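Local coordinates for protein enolase from the environmental genome shotgun sequencing of the Sargasso Sea (PDB 2QGY) that is of unknown function but belongs to the enolase superfamily and holds a magnesium ion, consistent with metal-assisted chemistry on a carboxylate substrate, at residues I110-P123 with H353-H365. Residues are numbered along the deposited sequence; the frame is centred on the assembly and turned at random.
Sequences IALWDISGKLKNLP and HINKSAGLGIVIH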
# COMPACT_ATOMS: atom_id res chain seq x y z
N ILE A 110 12.08 12.80 5.04
CA ILE A 110 12.80 12.96 6.31
C ILE A 110 14.19 13.52 6.01
O ILE A 110 14.67 14.41 6.72
CB ILE A 110 12.88 11.62 7.08
CG1 ILE A 110 11.49 11.29 7.68
CG2 ILE A 110 13.93 11.70 8.23
CD1 ILE A 110 11.35 9.86 8.21
N ALA A 111 14.84 13.01 4.98
CA ALA A 111 16.18 13.55 4.60
C ALA A 111 16.14 15.03 4.18
O ALA A 111 17.08 15.79 4.46
CB ALA A 111 16.83 12.73 3.51
N LEU A 112 15.07 15.42 3.48
CA LEU A 112 14.91 16.82 3.07
C LEU A 112 14.68 17.73 4.29
O LEU A 112 15.14 18.88 4.32
CB LEU A 112 13.80 16.96 2.02
CG LEU A 112 13.95 16.23 0.67
CD1 LEU A 112 12.82 16.54 -0.26
CD2 LEU A 112 15.33 16.50 -0.05
N TRP A 113 13.99 17.21 5.30
CA TRP A 113 13.82 17.94 6.56
C TRP A 113 15.16 18.13 7.28
O TRP A 113 15.39 19.20 7.86
CB TRP A 113 12.84 17.24 7.52
CG TRP A 113 11.40 17.53 7.20
CD1 TRP A 113 10.51 16.70 6.58
CD2 TRP A 113 10.67 18.75 7.49
NE1 TRP A 113 9.27 17.31 6.47
CE2 TRP A 113 9.34 18.56 7.01
CE3 TRP A 113 11.00 19.96 8.10
CZ2 TRP A 113 8.36 19.55 7.12
CZ3 TRP A 113 10.02 20.95 8.20
CH2 TRP A 113 8.72 20.73 7.72
N ASP A 114 16.00 17.10 7.26
CA ASP A 114 17.32 17.15 7.90
C ASP A 114 18.11 18.27 7.19
O ASP A 114 18.72 19.15 7.84
CB ASP A 114 18.01 15.79 7.71
CG ASP A 114 19.31 15.65 8.54
OD1 ASP A 114 19.44 16.32 9.58
OD2 ASP A 114 20.17 14.82 8.18
N ILE A 115 18.10 18.21 5.87
CA ILE A 115 18.79 19.22 5.01
C ILE A 115 18.26 20.61 5.35
O ILE A 115 19.04 21.53 5.63
CB ILE A 115 18.63 18.90 3.52
CG1 ILE A 115 19.50 17.68 3.19
CG2 ILE A 115 19.01 20.14 2.60
CD1 ILE A 115 19.13 16.93 1.90
N SER A 116 16.94 20.75 5.35
CA SER A 116 16.30 22.04 5.68
C SER A 116 16.71 22.58 7.05
O SER A 116 16.97 23.79 7.20
CB SER A 116 14.77 21.93 5.55
OG SER A 116 14.48 21.71 4.18
N GLY A 117 16.79 21.69 8.02
CA GLY A 117 17.30 22.04 9.35
C GLY A 117 18.74 22.54 9.30
O GLY A 117 19.10 23.52 9.99
N LYS A 118 19.56 21.86 8.51
CA LYS A 118 20.96 22.25 8.34
C LYS A 118 21.12 23.58 7.63
O LYS A 118 22.03 24.34 7.96
CB LYS A 118 21.77 21.15 7.63
CG LYS A 118 22.06 19.97 8.57
CD LYS A 118 22.64 18.75 7.84
CE LYS A 118 22.67 17.56 8.80
NZ LYS A 118 22.88 16.21 8.17
N LEU A 119 20.27 23.84 6.64
CA LEU A 119 20.29 25.13 5.95
C LEU A 119 19.91 26.33 6.85
O LEU A 119 20.42 27.45 6.67
CB LEU A 119 19.42 25.06 4.70
CG LEU A 119 19.95 24.17 3.58
CD1 LEU A 119 18.91 23.98 2.52
CD2 LEU A 119 21.23 24.77 2.96
N LYS A 120 19.02 26.08 7.80
CA LYS A 120 18.62 27.09 8.79
C LYS A 120 19.48 27.06 10.05
O LYS A 120 19.33 27.90 10.94
CB LYS A 120 17.16 26.86 9.17
CG LYS A 120 16.18 27.14 8.06
CD LYS A 120 15.56 28.54 8.18
CE LYS A 120 14.74 28.68 9.47
NZ LYS A 120 13.67 29.73 9.39
N ASN A 121 20.39 26.10 10.14
CA ASN A 121 21.16 25.84 11.37
C ASN A 121 20.28 25.69 12.61
O ASN A 121 20.56 26.26 13.68
CB ASN A 121 22.28 26.87 11.60
CG ASN A 121 23.31 26.40 12.61
OD1 ASN A 121 23.70 25.22 12.62
ND2 ASN A 121 23.76 27.31 13.48
N LEU A 122 19.22 24.91 12.47
CA LEU A 122 18.30 24.70 13.57
C LEU A 122 17.95 23.22 13.71
O LEU A 122 17.80 22.53 12.72
CB LEU A 122 17.02 25.51 13.34
CG LEU A 122 17.01 27.03 13.58
CD1 LEU A 122 15.65 27.59 13.21
CD2 LEU A 122 17.33 27.35 15.03
N PRO A 123 17.77 22.76 14.96
CA PRO A 123 17.23 21.40 15.09
C PRO A 123 15.84 21.30 14.48
O PRO A 123 15.12 22.29 14.40
CB PRO A 123 17.18 21.16 16.60
CG PRO A 123 17.39 22.49 17.25
CD PRO A 123 18.01 23.41 16.26
N HIS A 353 15.99 12.72 25.83
CA HIS A 353 16.38 14.12 25.71
C HIS A 353 17.05 14.38 24.37
O HIS A 353 18.08 13.79 24.08
CB HIS A 353 17.28 14.58 26.86
CG HIS A 353 17.74 16.01 26.73
ND1 HIS A 353 17.06 17.07 27.29
CD2 HIS A 353 18.79 16.54 26.07
CE1 HIS A 353 17.68 18.19 26.99
NE2 HIS A 353 18.73 17.90 26.25
N ILE A 354 16.46 15.26 23.57
CA ILE A 354 16.91 15.54 22.21
C ILE A 354 18.08 16.49 22.27
O ILE A 354 18.06 17.45 23.03
CB ILE A 354 15.80 16.27 21.38
CG1 ILE A 354 14.54 15.44 21.30
CG2 ILE A 354 16.31 16.64 19.98
CD1 ILE A 354 13.33 16.21 20.78
N ASN A 355 19.10 16.27 21.45
CA ASN A 355 20.15 17.26 21.44
C ASN A 355 19.79 18.47 20.56
O ASN A 355 18.74 18.51 19.89
CB ASN A 355 21.52 16.63 21.14
CG ASN A 355 21.74 16.34 19.67
OD1 ASN A 355 22.73 15.68 19.32
ND2 ASN A 355 20.85 16.82 18.82
N LYS A 356 20.67 19.46 20.59
CA LYS A 356 20.39 20.75 20.01
C LYS A 356 21.09 20.93 18.65
O LYS A 356 21.15 22.04 18.13
CB LYS A 356 20.81 21.83 21.02
CG LYS A 356 21.09 23.24 20.47
CD LYS A 356 21.79 24.13 21.52
CE LYS A 356 22.33 25.43 20.91
NZ LYS A 356 22.75 26.36 22.00
N SER A 357 21.59 19.84 18.06
CA SER A 357 22.29 19.91 16.76
C SER A 357 21.30 20.22 15.64
O SER A 357 20.09 20.00 15.78
CB SER A 357 23.04 18.60 16.45
OG SER A 357 23.96 18.31 17.49
N ALA A 358 21.81 20.72 14.52
CA ALA A 358 20.98 21.06 13.39
C ALA A 358 20.27 19.82 12.80
O ALA A 358 20.84 18.71 12.80
CB ALA A 358 21.81 21.77 12.32
N GLY A 359 19.06 20.03 12.28
CA GLY A 359 18.28 18.96 11.64
C GLY A 359 18.03 17.82 12.62
O GLY A 359 17.60 18.06 13.73
N LEU A 360 18.34 16.59 12.21
CA LEU A 360 18.14 15.43 13.07
C LEU A 360 19.35 15.10 13.92
O LEU A 360 19.33 14.15 14.71
CB LEU A 360 17.85 14.18 12.21
CG LEU A 360 16.64 14.28 11.29
CD1 LEU A 360 16.70 13.08 10.30
CD2 LEU A 360 15.37 14.26 12.14
N GLY A 361 20.43 15.85 13.73
CA GLY A 361 21.61 15.65 14.59
C GLY A 361 22.31 14.32 14.36
O GLY A 361 22.98 13.81 15.26
N ILE A 362 22.18 13.77 13.16
CA ILE A 362 22.73 12.43 12.86
C ILE A 362 24.25 12.50 12.63
O ILE A 362 24.74 13.29 11.82
CB ILE A 362 21.99 11.76 11.68
CG1 ILE A 362 20.50 11.55 12.04
CG2 ILE A 362 22.67 10.46 11.24
CD1 ILE A 362 20.27 10.61 13.18
N VAL A 363 24.96 11.65 13.35
CA VAL A 363 26.38 11.43 13.15
C VAL A 363 26.56 9.94 12.96
O VAL A 363 26.46 9.18 13.91
CB VAL A 363 27.20 11.89 14.39
CG1 VAL A 363 28.71 11.58 14.23
CG2 VAL A 363 27.01 13.39 14.67
N ILE A 364 26.79 9.52 11.72
CA ILE A 364 26.89 8.09 11.40
C ILE A 364 28.27 7.77 10.82
O ILE A 364 28.77 8.51 9.97
CB ILE A 364 25.76 7.63 10.45
CG1 ILE A 364 24.47 7.35 11.25
CG2 ILE A 364 26.11 6.35 9.69
CD1 ILE A 364 23.29 7.14 10.33
N HIS A 365 28.84 6.67 11.29
CA HIS A 365 30.10 6.16 10.79
C HIS A 365 29.78 5.21 9.65
O HIS A 365 29.42 4.05 9.85
CB HIS A 365 30.84 5.44 11.91
CG HIS A 365 31.27 6.35 13.02
ND1 HIS A 365 32.60 6.69 13.22
CD2 HIS A 365 30.57 6.99 13.98
CE1 HIS A 365 32.68 7.50 14.26
NE2 HIS A 365 31.47 7.70 14.74
O HOH W 1 21.59 15.44 10.81
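Asp114 and Leu122 each hold one amide of the type II' turn from Ala358 to Gly361. Leu360 N donates to Asp114 OD1 at 2.9 Å, nearly straight (176°) but from above the carboxylate plane; Asp114 CG, anti to its own backbone N (chi1 -170°), carries the acid to the turn. Gly359 N donates to Leu122 O at 2.8 Å, just past the Schellman motif in which Asn121 ends the helix, and Pro123 forms a single beta bridge with Gly359. A water donates a hydrogen bond to Asp114 OD1 (2.6 Å) and accepts one from Ile362 N. Leu360 N and this water thus grip OD1, while Lys118 NZ, in a salt bridge at 3.0 Å, and Trp50 N grip Asp114 OD2; Glu48 O positions the lysine. Two glycines allow the close approach: Gly117 CA lies 4.0 Å from Gly359 CA. Apolar contact flanks the bonds, with Leu360 CD1 meeting Ile110 CG2 at 3.7 Å, the two side chains crossing at about a right angle, and Ala358 CB resting over the last helical turn. The contact joins helix 99-120 to the chain leaving strand 351-354, which pairs antiparallel with barrel strand 135-141; Glu48 and Trp50 belong to strand 48-53, Leu124 of helix 124-128 touches Leu360, and His316 of helix 309-320 touches Pro123.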